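Local coordinates for putative surface anchored protein (Clostridium perfringens B, PDB 4NI6) that probably serves as an Ig-like repeat in the shaft of a bacterial cell-surface adhesin, stabilised by an autocatalytically formed internal Thr-Gln ester cross-link, at residues D41-N45 against E46-L50. Numbering follows the deposited sequence. Where two conformers were deposited one is given.
Sequences DLVAN and EKYNL
The ring of Tyr48 has Leu42 over one face and the backbone N of Val43 at its hydroxyl-bearing edge, near the ring plane. On the face, CD1 of Leu42 stands 4.1 Å from the centroid of the Tyr48 ring and 13° off the normal, which defines a CH-pi contact; Leu42 CB, 3.9 Å from Tyr48 CZ, extends this packing to the phenol end. Leu42 CG lies beside its own backbone N (chi1 -58°), a setting that brings CD1 over the face, toward its rim. At the edge, Val43 N donates to Tyr48 OH at 3.0 Å with a nearly straight N-H...O angle of 162°. That oxygen is also hydrogen-bonded to Gln123 OE1 on strand 121-139; two partners thus grip the hydroxyl of this buried residue, which would be expected to restrict the ring.

Beyond Val43 the chain reverses. Glu46 N bonds to Val43 O at 3.2 Å, and this bond closes the turn. The side chains of Val43 and Glu46 lie side by side, pointing the same way, with Val43 CG1 3.5 Å from Glu46 CG.

The bond from Glu46 N to Val43 O, together with the positive phi of Asn45 in the third position, identifies a type II beta turn from Val43 to Glu46. It leads from the loop after strand 31-39 into strand 47-57, a connection between the two sheets of this Ig-like domain, with Tyr48 at the start of the new strand bonded to both Val43 N and Gln123 OE1.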
loop_
_atom_site.group_PDB
_atom_site.type_symbol
_atom_site.label_atom_id
_atom_site.label_comp_id
_atom_site.label_asym_id
_atom_site.label_seq_id
_atom_site.Cartn_x
_atom_site.Cartn_y
_atom_site.Cartn_z
ATOM N N ASP A 41 15.142 2.995 7.126
ATOM C CA ASP A 41 16.307 2.355 6.523
ATOM C C ASP A 41 16.400 2.495 5.006
ATOM O O ASP A 41 17.034 1.694 4.318
ATOM C CB ASP A 41 16.437 0.919 7.011
ATOM C CG ASP A 41 16.923 0.852 8.446
ATOM O OD1 ASP A 41 17.999 1.420 8.739
ATOM O OD2 ASP A 41 16.150 0.409 9.310
ATOM N N LEU A 42 15.839 3.589 4.502
ATOM C CA LEU A 42 16.086 4.017 3.149
ATOM C C LEU A 42 17.281 4.985 3.133
ATOM O O LEU A 42 17.898 5.256 4.173
ATOM C CB LEU A 42 14.824 4.667 2.571
ATOM C CG LEU A 42 13.579 3.756 2.581
ATOM C CD1 LEU A 42 12.478 4.354 1.712
ATOM C CD2 LEU A 42 13.893 2.343 2.138
ATOM N N VAL A 43 17.575 5.525 1.965
ATOM C CA VAL A 43 18.726 6.421 1.853
ATOM C C VAL A 43 18.213 7.864 1.768
ATOM O O VAL A 43 17.410 8.231 0.889
ATOM C CB VAL A 43 19.583 6.085 0.615
ATOM C CG1 VAL A 43 20.749 7.076 0.478
ATOM C CG2 VAL A 43 20.116 4.655 0.735
ATOM N N ALA A 44 18.597 8.663 2.744
ATOM C CA ALA A 44 18.166 10.039 2.801
ATOM C C ALA A 44 18.354 10.773 1.478
ATOM O O ALA A 44 19.426 10.676 0.822
ATOM C CB ALA A 44 18.884 10.768 3.933
ATOM N N ASN A 45 17.311 11.525 1.105
ATOM C CA ASN A 45 17.308 12.430 -0.022
ATOM C C ASN A 45 17.241 11.750 -1.361
ATOM O O ASN A 45 17.253 12.422 -2.393
ATOM C CB ASN A 45 18.457 13.436 0.060
ATOM C CG ASN A 45 18.469 14.143 1.385
ATOM O OD1 ASN A 45 17.460 14.708 1.806
ATOM N ND2 ASN A 45 19.607 14.083 2.079
ATOM N N GLU A 46 17.157 10.425 -1.368
ATOM C CA GLU A 46 17.088 9.669 -2.602
ATOM C C GLU A 46 15.631 9.489 -3.071
ATOM O O GLU A 46 14.717 9.266 -2.240
ATOM C CB GLU A 46 17.744 8.281 -2.440
ATOM C CG GLU A 46 19.257 8.333 -2.372
ATOM C CD GLU A 46 19.901 8.781 -3.659
ATOM O OE1 GLU A 46 19.435 8.527 -4.781
ATOM O OE2 GLU A 46 21.071 9.122 -3.532
ATOM N N LYS A 47 15.441 9.484 -4.383
ATOM C CA LYS A 47 14.116 9.237 -4.984
ATOM C C LYS A 47 13.862 7.748 -5.151
ATOM O O LYS A 47 14.794 6.962 -5.472
ATOM C CB LYS A 47 14.039 9.896 -6.361
ATOM C CG LYS A 47 14.046 11.411 -6.322
ATOM C CD LYS A 47 13.651 12.068 -7.637
ATOM C CE LYS A 47 14.610 11.720 -8.768
ATOM N NZ LYS A 47 14.435 12.604 -9.957
ATOM N N TYR A 48 12.587 7.380 -4.974
ATOM C CA TYR A 48 12.090 6.004 -5.129
ATOM C C TYR A 48 10.845 6.005 -5.993
ATOM O O TYR A 48 10.084 6.970 -5.955
ATOM C CB TYR A 48 11.734 5.377 -3.769
ATOM C CG TYR A 48 12.941 5.131 -2.886
ATOM C CD1 TYR A 48 13.560 6.187 -2.200
ATOM C CD2 TYR A 48 13.404 3.848 -2.679
ATOM C CE1 TYR A 48 14.712 5.976 -1.435
ATOM C CE2 TYR A 48 14.554 3.623 -1.938
ATOM C CZ TYR A 48 15.169 4.689 -1.290
ATOM O OH TYR A 48 16.353 4.513 -0.573
ATOM N N ASN A 49 10.719 4.979 -6.825
ATOM C CA ASN A 49 9.464 4.695 -7.497
ATOM C C ASN A 49 8.609 3.884 -6.516
ATOM O O ASN A 49 8.958 2.755 -6.172
ATOM C CB ASN A 49 9.729 3.797 -8.716
ATOM C CG ASN A 49 10.942 4.216 -9.583
ATOM O OD1 ASN A 49 11.815 3.383 -9.926
ATOM N ND2 ASN A 49 10.942 5.441 -10.049
ATOM N N LEU A 50 7.450 4.428 -6.115
ATOM C CA LEU A 50 6.540 3.743 -5.186
ATOM C C LEU A 50 5.362 3.200 -5.974
ATOM O O LEU A 50 4.605 3.988 -6.560
ATOM C CB LEU A 50 6.074 4.714 -4.109
ATOM C CG LEU A 50 5.098 4.090 -3.094
ATOM C CD1 LEU A 50 5.767 3.016 -2.255
ATOM C CD2 LEU A 50 4.454 5.140 -2.203
#